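Local structure of PA0821 (Pseudomonas aeruginosa, 7DRG) at residues 42-47 with 171-176; 161-166 with 231-236; 175-180 with 225-230. The protein probably serves as the immunity protein (antitoxin) that shields its own cell from a type VI secretion effector with a putative VRR-NUC nuclease domain. All blocks are in the same frame, centred on the assembly; numbering follows the deposited sequence.

Interaction 1 of 3, residues 42-47 with 171-176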
loop_
_atom_site.group_PDB
_atom_site.type_symbol
_atom_site.label_atom_id
_atom_site.label_comp_id
_atom_site.label_asym_id
_atom_site.label_seq_id
_atom_site.Cartn_x
_atom_site.Cartn_y
_atom_site.Cartn_z
ATOM N N GLY B 42 -2.542 -1.436 23.341
ATOM C CA GLY B 42 -3.397 -0.470 24.013
ATOM C C GLY B 42 -2.608 0.781 24.340
ATOM O O GLY B 42 -1.429 0.705 24.692
ATOM N N THR B 43 -3.268 1.930 24.212
ATOM C CA THR B 43 -2.664 3.242 24.422
ATOM C C THR B 43 -3.554 4.043 25.360
ATOM O O THR B 43 -4.751 4.202 25.093
ATOM C CB THR B 43 -2.521 3.978 23.090
ATOM O OG1 THR B 43 -1.720 3.200 22.193
ATOM C CG2 THR B 43 -1.902 5.343 23.289
ATOM N N LEU B 44 -2.977 4.536 26.458
ATOM C CA LEU B 44 -3.717 5.295 27.463
ATOM C C LEU B 44 -3.002 6.617 27.696
ATOM O O LEU B 44 -1.810 6.626 28.017
ATOM C CB LEU B 44 -3.832 4.511 28.776
ATOM C CG LEU B 44 -4.584 3.181 28.727
ATOM C CD1 LEU B 44 -4.507 2.485 30.075
ATOM C CD2 LEU B 44 -6.025 3.413 28.337
ATOM N N TYR B 45 -3.719 7.723 27.515
ATOM C CA TYR B 45 -3.203 9.055 27.807
ATOM C C TYR B 45 -3.733 9.481 29.173
ATOM O O TYR B 45 -4.950 9.528 29.369
ATOM C CB TYR B 45 -3.638 10.059 26.738
ATOM C CG TYR B 45 -3.239 9.749 25.301
ATOM C CD1 TYR B 45 -3.970 8.849 24.532
ATOM C CD2 TYR B 45 -2.165 10.410 24.702
ATOM C CE1 TYR B 45 -3.631 8.594 23.202
ATOM C CE2 TYR B 45 -1.818 10.160 23.384
ATOM C CZ TYR B 45 -2.554 9.254 22.644
ATOM O OH TYR B 45 -2.204 9.019 21.329
ATOM N N PHE B 46 -2.834 9.813 30.105
ATOM C CA PHE B 46 -3.247 10.045 31.487
ATOM C C PHE B 46 -2.415 11.166 32.090
ATOM O O PHE B 46 -1.369 11.543 31.560
ATOM C CB PHE B 46 -3.119 8.771 32.338
ATOM C CG PHE B 46 -1.696 8.322 32.540
ATOM C CD1 PHE B 46 -1.035 7.600 31.558
ATOM C CD2 PHE B 46 -1.015 8.615 33.713
ATOM C CE1 PHE B 46 0.280 7.196 31.734
ATOM C CE2 PHE B 46 0.297 8.206 33.896
ATOM C CZ PHE B 46 0.945 7.492 32.902
ATOM N N LYS B 47 -2.862 11.676 33.238
ATOM C CA LYS B 47 -2.170 12.788 33.881
ATOM C C LYS B 47 -1.631 12.385 35.249
ATOM O O LYS B 47 -1.889 11.290 35.758
ATOM C CB LYS B 47 -3.088 14.013 33.995
ATOM C CG LYS B 47 -3.500 14.555 32.630
ATOM C CD LYS B 47 -4.201 15.899 32.718
ATOM C CE LYS B 47 -4.637 16.374 31.346
ATOM N NZ LYS B 47 -5.244 17.736 31.410
ATOM N N ARG B 171 -8.807 1.683 35.130
ATOM C CA ARG B 171 -9.350 1.878 36.468
ATOM C C ARG B 171 -8.345 2.569 37.386
ATOM O O ARG B 171 -8.724 3.439 38.182
ATOM C CB ARG B 171 -9.771 0.519 37.023
ATOM C CG ARG B 171 -10.600 0.547 38.274
ATOM C CD ARG B 171 -11.619 -0.582 38.214
ATOM N NE ARG B 171 -11.045 -1.833 37.713
ATOM C CZ ARG B 171 -11.756 -2.791 37.127
ATOM N NH1 ARG B 171 -13.065 -2.632 36.957
ATOM N NH2 ARG B 171 -11.165 -3.903 36.701
ATOM N N ARG B 172 -7.067 2.226 37.270
ATOM C CA ARG B 172 -6.059 2.830 38.175
ATOM C C ARG B 172 -5.544 4.182 37.686
ATOM O O ARG B 172 -5.160 4.952 38.525
ATOM C CB ARG B 172 -4.727 2.081 38.237
ATOM C CG ARG B 172 -4.773 0.582 38.150
ATOM C CD ARG B 172 -3.554 -0.039 38.772
ATOM N NE ARG B 172 -3.940 -1.357 39.188
ATOM C CZ ARG B 172 -3.880 -2.416 38.416
ATOM N NH1 ARG B 172 -3.413 -2.307 37.195
ATOM N NH2 ARG B 172 -4.279 -3.583 38.856
ATOM N N LEU B 173 -5.493 4.413 36.376
ATOM C CA LEU B 173 -4.849 5.617 35.880
ATOM C C LEU B 173 -5.832 6.733 35.571
ATOM O O LEU B 173 -5.393 7.872 35.354
ATOM C CB LEU B 173 -4.031 5.295 34.618
ATOM C CG LEU B 173 -2.912 4.268 34.824
ATOM C CD1 LEU B 173 -2.242 3.930 33.498
ATOM C CD2 LEU B 173 -1.881 4.788 35.823
ATOM N N GLU B 174 -7.135 6.436 35.551
ATOM C CA GLU B 174 -8.198 7.369 35.182
ATOM C C GLU B 174 -7.787 8.219 33.970
ATOM O O GLU B 174 -7.665 9.441 34.075
ATOM C CB GLU B 174 -8.596 8.248 36.364
ATOM C CG GLU B 174 -9.024 7.409 37.574
ATOM C CD GLU B 174 -10.023 8.112 38.477
ATOM O OE1 GLU B 174 -9.720 9.232 38.940
ATOM O OE2 GLU B 174 -11.111 7.534 38.722
ATOM N N PRO B 175 -7.577 7.589 32.816
ATOM C CA PRO B 175 -7.002 8.297 31.666
ATOM C C PRO B 175 -7.967 9.307 31.072
ATOM O O PRO B 175 -9.182 9.258 31.281
ATOM C CB PRO B 175 -6.712 7.171 30.662
ATOM C CG PRO B 175 -6.811 5.889 31.457
ATOM C CD PRO B 175 -7.820 6.167 32.520
ATOM N N GLU B 176 -7.397 10.226 30.288
ATOM C CA GLU B 176 -8.215 11.189 29.564
ATOM C C GLU B 176 -8.868 10.552 28.343
ATOM O O GLU B 176 -10.013 10.872 28.004
ATOM C CB GLU B 176 -7.356 12.379 29.131
ATOM C CG GLU B 176 -6.472 12.942 30.239
ATOM C CD GLU B 176 -7.253 13.712 31.277
ATOM O OE1 GLU B 176 -7.982 14.646 30.881
ATOM O OE2 GLU B 176 -7.137 13.376 32.485
HETATM O O HOH W 1 -5.692 11.333 33.530
HETATM O O HOH W 2 -3.997 9.811 36.704
#
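F46 and P175 bring the two backbones to 4.1 Å, CA to CA, where strand 34-46 meets, with the two directions 93° apart, the turn by which the chain leaves helix 161-173. E174 breaks the helix with a positive phi, and two residues later the chain is bonded to the strand: E176 N donates to Y45 O at 2.7 Å, with an N-H...O angle of 145°. P175 CB crowds the same oxygen, 3.2 Å from Y45 O. On the inner side L44 CD2 lies 4.1 Å from P175 CG, and a methyl of L173, CD1, sits over one face of the F46 ring. F46 CB packs against L173 and P175; CG between the backbone N and the carbonyl carbon (chi1 67°) sets the ring's direction, and F46 also meets V54 and L58 of helix 52-69. At the outer end the extended K47 chain crosses the bent E176 chain at about a right angle, with K47 CE 3.7 Å from E176 CD. K47 NZ stays 4.2 Å from E176 OE1, beyond a salt bridge, and pairs with D142 instead. One water accepts from K47 N and donates to both E174 O and E176 OE2; a second donates to K47 O and L173 O. The carbonyls at the helix exit are thus tied to the strand through water, and a single direct bond sets the turn above an apolar layer. The K47 and E176 charges would probably add only a mild, long-range attraction at the partly exposed edge.

Interaction 2 of 3, residues 161-166 with 231-236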
loop_
_atom_site.group_PDB
_atom_site.type_symbol
_atom_site.label_atom_id
_atom_site.label_comp_id
_atom_site.label_asym_id
_atom_site.label_seq_id
_atom_site.Cartn_x
_atom_site.Cartn_y
_atom_site.Cartn_z
ATOM N N ASP B 161 -7.423 -11.852 28.385
ATOM C CA ASP B 161 -6.303 -11.366 29.195
ATOM C C ASP B 161 -5.963 -9.908 28.888
ATOM O O ASP B 161 -5.863 -9.083 29.805
ATOM C CB ASP B 161 -5.073 -12.249 28.991
ATOM C CG ASP B 161 -5.151 -13.554 29.757
ATOM O OD1 ASP B 161 -6.234 -13.873 30.304
ATOM O OD2 ASP B 161 -4.119 -14.254 29.825
ATOM N N PHE B 162 -5.739 -9.577 27.612
ATOM C CA PHE B 162 -5.437 -8.191 27.268
ATOM C C PHE B 162 -6.590 -7.276 27.655
ATOM O O PHE B 162 -6.381 -6.192 28.215
ATOM C CB PHE B 162 -5.125 -8.072 25.773
ATOM C CG PHE B 162 -4.929 -6.660 25.309
ATOM C CD1 PHE B 162 -6.016 -5.866 24.981
ATOM C CD2 PHE B 162 -3.656 -6.114 25.214
ATOM C CE1 PHE B 162 -5.852 -4.564 24.577
ATOM C CE2 PHE B 162 -3.482 -4.806 24.794
ATOM C CZ PHE B 162 -4.576 -4.030 24.482
ATOM N N LEU B 163 -7.821 -7.699 27.358
ATOM C CA LEU B 163 -8.983 -6.902 27.716
ATOM C C LEU B 163 -9.014 -6.610 29.216
ATOM O O LEU B 163 -9.249 -5.467 29.626
ATOM C CB LEU B 163 -10.243 -7.646 27.267
ATOM C CG LEU B 163 -11.596 -7.092 27.686
ATOM C CD1 LEU B 163 -11.774 -5.686 27.164
ATOM C CD2 LEU B 163 -12.695 -8.023 27.163
ATOM N N GLN B 164 -8.750 -7.625 30.046
ATOM C CA GLN B 164 -8.707 -7.416 31.488
ATOM C C GLN B 164 -7.629 -6.408 31.877
ATOM O O GLN B 164 -7.847 -5.561 32.750
ATOM C CB GLN B 164 -8.470 -8.749 32.201
ATOM C CG GLN B 164 -8.600 -8.659 33.710
ATOM C CD GLN B 164 -10.040 -8.474 34.153
ATOM O OE1 GLN B 164 -10.882 -9.356 33.953
ATOM N NE2 GLN B 164 -10.338 -7.320 34.740
ATOM N N LEU B 165 -6.460 -6.482 31.238
ATOM C CA LEU B 165 -5.406 -5.509 31.519
ATOM C C LEU B 165 -5.861 -4.099 31.173
ATOM O O LEU B 165 -5.649 -3.159 31.947
ATOM C CB LEU B 165 -4.129 -5.851 30.743
ATOM C CG LEU B 165 -3.382 -7.139 31.068
ATOM C CD1 LEU B 165 -2.179 -7.271 30.136
ATOM C CD2 LEU B 165 -2.948 -7.173 32.532
ATOM N N PHE B 166 -6.474 -3.928 29.995
ATOM C CA PHE B 166 -6.865 -2.590 29.561
ATOM C C PHE B 166 -7.854 -1.963 30.538
ATOM O O PHE B 166 -7.719 -0.788 30.904
ATOM C CB PHE B 166 -7.445 -2.645 28.141
ATOM C CG PHE B 166 -7.570 -1.302 27.489
ATOM C CD1 PHE B 166 -6.479 -0.726 26.858
ATOM C CD2 PHE B 166 -8.772 -0.612 27.501
ATOM C CE1 PHE B 166 -6.591 0.518 26.261
ATOM C CE2 PHE B 166 -8.886 0.626 26.904
ATOM C CZ PHE B 166 -7.791 1.189 26.278
ATOM N N SER B 231 -11.191 2.218 18.117
ATOM C CA SER B 231 -10.637 0.936 17.696
ATOM C C SER B 231 -11.448 -0.148 18.387
ATOM O O SER B 231 -12.600 0.083 18.764
ATOM C CB SER B 231 -9.131 0.853 18.000
ATOM O OG SER B 231 -8.557 -0.228 17.275
ATOM N N TRP B 232 -10.860 -1.337 18.544
ATOM C CA TRP B 232 -11.573 -2.418 19.225
ATOM C C TRP B 232 -12.011 -1.987 20.619
ATOM O O TRP B 232 -13.156 -2.220 21.026
ATOM C CB TRP B 232 -10.696 -3.672 19.298
ATOM C CG TRP B 232 -11.396 -4.831 19.949
ATOM C CD1 TRP B 232 -12.654 -5.297 19.666
ATOM C CD2 TRP B 232 -10.885 -5.674 20.993
ATOM N NE1 TRP B 232 -12.954 -6.369 20.472
ATOM C CE2 TRP B 232 -11.887 -6.625 21.293
ATOM C CE3 TRP B 232 -9.678 -5.723 21.692
ATOM C CZ2 TRP B 232 -11.712 -7.614 22.261
ATOM C CZ3 TRP B 232 -9.508 -6.700 22.660
ATOM C CH2 TRP B 232 -10.514 -7.627 22.942
ATOM N N LEU B 233 -11.111 -1.353 21.365
ATOM C CA LEU B 233 -11.460 -0.726 22.628
ATOM C C LEU B 233 -11.265 0.775 22.474
ATOM O O LEU B 233 -10.292 1.218 21.857
ATOM C CB LEU B 233 -10.604 -1.263 23.774
ATOM C CG LEU B 233 -10.474 -2.784 23.881
ATOM C CD1 LEU B 233 -9.669 -3.164 25.118
ATOM C CD2 LEU B 233 -11.855 -3.446 23.921
ATOM N N THR B 234 -12.212 1.548 22.995
ATOM C CA THR B 234 -12.159 3.001 22.962
ATOM C C THR B 234 -12.454 3.519 24.358
ATOM O O THR B 234 -13.465 3.139 24.948
ATOM C CB THR B 234 -13.168 3.561 21.959
ATOM O OG1 THR B 234 -12.968 2.919 20.692
ATOM C CG2 THR B 234 -12.960 5.063 21.781
ATOM N N LEU B 235 -11.576 4.374 24.888
ATOM C CA LEU B 235 -11.718 4.900 26.243
ATOM C C LEU B 235 -12.083 6.379 26.186
ATOM O O LEU B 235 -11.379 7.172 25.553
ATOM C CB LEU B 235 -10.433 4.696 27.057
ATOM C CG LEU B 235 -10.508 5.109 28.537
ATOM C CD1 LEU B 235 -9.562 4.272 29.342
ATOM C CD2 LEU B 235 -10.152 6.579 28.725
ATOM N N LEU B 236 -13.158 6.749 26.879
ATOM C CA LEU B 236 -13.570 8.137 27.033
ATOM C C LEU B 236 -13.628 8.466 28.515
ATOM O O LEU B 236 -14.275 7.743 29.275
ATOM C CB LEU B 236 -14.951 8.385 26.426
ATOM C CG LEU B 236 -15.228 7.898 25.004
ATOM C CD1 LEU B 236 -16.668 8.209 24.642
ATOM C CD2 LEU B 236 -14.275 8.538 24.003
#
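F162 starts the contact from helix 161-166, which runs almost parallel to strand 233-236, 7° between the axes and 11.1 Å apart at their closest. The F162 ring presents an edge to L233, F162 CE1 lying 4.1 Å from L233 CD1. F162 CD1 also comes up to the rim of the W232 indole, near the indole plane. One residue on, L163 crosses L233 at about a right angle, and its CD1 sits 3.9 Å from L233 CD1 and equally close to CD2. The L163 CB meets the benzene end of the tryptophan, 4.3 Å from W232 CH2. A turn later comes F166, with CG anti to the backbone N (chi1 -166°), a torsion that sends the ring out toward the strand. L233 CB lies over one face of that ring, F166 CD2 is 3.6 Å from L233 CD1, and F166 CE2 approaches L235 CB at 4.4 Å. L233 is therefore held between three helix residues and W232, whose face carries L233 CD2. W232 and L233 both face A180 in a classic beta bulge, so the indole and the leucine turn to the helix from consecutive positions. W232 NE1 finds its acceptor in G273 O. No hydrogen bond joins the segments: the helix lies on the sheet through leucine side chains and aromatic rings, and with all six touching residues buried the contact is held by apolar packing.

Interaction 3 of 3, residues 175-180 with 225-230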
loop_
_atom_site.group_PDB
_atom_site.type_symbol
_atom_site.label_atom_id
_atom_site.label_comp_id
_atom_site.label_asym_id
_atom_site.label_seq_id
_atom_site.Cartn_x
_atom_site.Cartn_y
_atom_site.Cartn_z
ATOM N N PRO B 175 -7.577 7.589 32.816
ATOM C CA PRO B 175 -7.002 8.297 31.666
ATOM C C PRO B 175 -7.967 9.307 31.072
ATOM O O PRO B 175 -9.182 9.258 31.281
ATOM C CB PRO B 175 -6.712 7.171 30.662
ATOM C CG PRO B 175 -6.811 5.889 31.457
ATOM C CD PRO B 175 -7.820 6.167 32.520
ATOM N N GLU B 176 -7.397 10.226 30.288
ATOM C CA GLU B 176 -8.215 11.189 29.564
ATOM C C GLU B 176 -8.868 10.552 28.343
ATOM O O GLU B 176 -10.013 10.872 28.004
ATOM C CB GLU B 176 -7.356 12.379 29.131
ATOM C CG GLU B 176 -6.472 12.942 30.239
ATOM C CD GLU B 176 -7.253 13.712 31.277
ATOM O OE1 GLU B 176 -7.982 14.646 30.881
ATOM O OE2 GLU B 176 -7.137 13.376 32.485
ATOM N N GLN B 177 -8.145 9.663 27.671
ATOM C CA GLN B 177 -8.586 9.063 26.423
ATOM C C GLN B 177 -7.672 7.890 26.127
ATOM O O GLN B 177 -6.599 7.750 26.720
ATOM C CB GLN B 177 -8.556 10.065 25.265
ATOM C CG GLN B 177 -7.177 10.669 25.041
ATOM C CD GLN B 177 -7.148 11.647 23.888
ATOM O OE1 GLN B 177 -7.470 11.290 22.752
ATOM N NE2 GLN B 177 -6.754 12.891 24.168
ATOM N N GLY B 178 -8.105 7.046 25.203
ATOM C CA GLY B 178 -7.316 5.869 24.896
ATOM C C GLY B 178 -8.024 4.983 23.898
ATOM O O GLY B 178 -9.178 5.221 23.523
ATOM N N TYR B 179 -7.309 3.944 23.476
ATOM C CA TYR B 179 -7.820 3.003 22.483
ATOM C C TYR B 179 -6.943 1.762 22.504
ATOM O O TYR B 179 -5.801 1.794 22.973
ATOM C CB TYR B 179 -7.852 3.608 21.066
ATOM C CG TYR B 179 -6.634 4.444 20.756
ATOM C CD1 TYR B 179 -5.451 3.856 20.318
ATOM C CD2 TYR B 179 -6.661 5.824 20.931
ATOM C CE1 TYR B 179 -4.321 4.632 20.066
ATOM C CE2 TYR B 179 -5.540 6.604 20.682
ATOM C CZ TYR B 179 -4.381 6.007 20.248
ATOM O OH TYR B 179 -3.284 6.798 20.014
ATOM N N ALA B 180 -7.479 0.675 21.955
ATOM C CA ALA B 180 -6.712 -0.555 21.820
ATOM C C ALA B 180 -7.193 -1.312 20.595
ATOM O O ALA B 180 -8.368 -1.244 20.230
ATOM C CB ALA B 180 -6.840 -1.457 23.048
ATOM N N THR B 225 -10.637 18.891 23.751
ATOM C CA THR B 225 -11.202 17.761 24.492
ATOM C C THR B 225 -11.838 16.803 23.488
ATOM O O THR B 225 -13.059 16.739 23.311
ATOM C CB THR B 225 -12.203 18.249 25.529
ATOM O OG1 THR B 225 -11.576 19.243 26.348
ATOM C CG2 THR B 225 -12.670 17.101 26.406
ATOM N N ARG B 226 -10.976 16.053 22.800
ATOM C CA ARG B 226 -11.378 15.244 21.656
ATOM C C ARG B 226 -10.592 13.939 21.677
ATOM O O ARG B 226 -9.754 13.717 22.554
ATOM C CB ARG B 226 -11.170 16.019 20.351
ATOM C CG ARG B 226 -12.057 17.250 20.268
ATOM C CD ARG B 226 -12.140 17.838 18.887
ATOM N NE ARG B 226 -13.271 18.759 18.816
ATOM C CZ ARG B 226 -13.951 19.018 17.707
ATOM N NH1 ARG B 226 -13.610 18.426 16.571
ATOM N NH2 ARG B 226 -14.970 19.864 17.739
ATOM N N ILE B 227 -10.873 13.055 20.711
ATOM C CA ILE B 227 -10.181 11.775 20.613
ATOM C C ILE B 227 -9.559 11.609 19.233
ATOM O O ILE B 227 -10.021 12.176 18.237
ATOM C CB ILE B 227 -11.103 10.569 20.908
ATOM C CG1 ILE B 227 -12.260 10.506 19.905
ATOM C CG2 ILE B 227 -11.604 10.611 22.346
ATOM C CD1 ILE B 227 -13.096 9.254 20.039
ATOM N N LYS B 228 -8.500 10.800 19.186
ATOM C CA LYS B 228 -7.812 10.526 17.933
ATOM C C LYS B 228 -8.581 9.530 17.078
ATOM O O LYS B 228 -8.754 9.735 15.870
ATOM C CB LYS B 228 -6.411 9.991 18.229
ATOM C CG LYS B 228 -5.610 9.588 16.997
ATOM C CD LYS B 228 -4.463 8.694 17.436
ATOM C CE LYS B 228 -3.726 8.083 16.263
ATOM N NZ LYS B 228 -2.697 7.112 16.743
ATOM N N THR B 229 -9.031 8.436 17.680
ATOM C CA THR B 229 -9.581 7.343 16.896
ATOM C C THR B 229 -10.377 6.421 17.803
ATOM O O THR B 229 -10.167 6.373 19.020
ATOM C CB THR B 229 -8.477 6.541 16.194
ATOM O OG1 THR B 229 -9.068 5.546 15.351
ATOM C CG2 THR B 229 -7.589 5.843 17.224
ATOM N N VAL B 230 -11.295 5.694 17.183
ATOM C CA VAL B 230 -11.885 4.518 17.801
ATOM C C VAL B 230 -11.085 3.298 17.356
ATOM O O VAL B 230 -10.365 3.327 16.354
ATOM C CB VAL B 230 -13.379 4.376 17.440
ATOM C CG1 VAL B 230 -14.104 5.700 17.639
ATOM C CG2 VAL B 230 -13.540 3.888 15.997
HETATM O O HOH W 3 -7.828 9.085 21.361
HETATM O O HOH W 4 -9.935 7.286 21.721
HETATM O O HOH W 5 -1.272 5.740 18.872
#
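Y179 lays one face of its ring against the methyl of T229: CG2 stands 3.9 Å from the ring centroid, 15° off the normal, a CH-pi contact in which the two side chains cross at about a right angle. The threonine has OG1 anti to the backbone N (chi1 -175°), which leaves CG2 for the ring and lets OG1 donate to V230 O; T229 OG1 is also hydrogen-bonded to R330. K228 runs extended past the phenol end, with CD 3.4 Å from Y179 OH and NZ at 3.3 Å from the same oxygen. That ammonium is anchored by V210 O and by a salt bridge to D209, while Y179 OH is hydrogen-bonded to Y45 OH. A water lies close to Y179 OH and is weakly bonded to K228 NZ. Farther along, Q177 reaches the loop with its amide. OE1 comes within 3.3 Å of R226 O, two acceptors that cannot bond directly; instead Q177 OE1 accepts a hydrogen bond from a water 2.6 Å away, which in turn accepts from K228 N. The other end of the amide, NE2, is engaged with Y302 OH. A further water donates to G178 O at 2.8 Å and to T229 O, so backbone joins backbone between the two segments without a direct hydrogen bond. The loop runs over one face of strand 177-180 in nearly the same direction, 5° apart, yet the segments are stitched by waters and side chains. Strand 177-180 lies between strands 34-46 and 233-237. I227 and V230 turn to helix 288-297, and R240 of helix 238-243 hydrogen-bonds to R226 O.

In the fold
The three contacts gather round strand 177-180 and its two neighbours, 34-46 and 233-237, with centres 9 to 11 Å apart. Interactions 1 and 2 share helix 161-173 and merge into one core: L44 CD2 is 3.5 Å from F166 CZ and 3.8 Å from L235 CD1. Interactions 1 and 3 share P175 and E176, and T43 N lies 2.8 Å from Y179 O in the pairing of the strands. Interaction 3 is nested in the loop closed by interaction 2, and L233 O to A180 N, 2.9 Å, links them. The helix therefore packs on one face of strand 177-180, while loop 225-230 takes the opposite one.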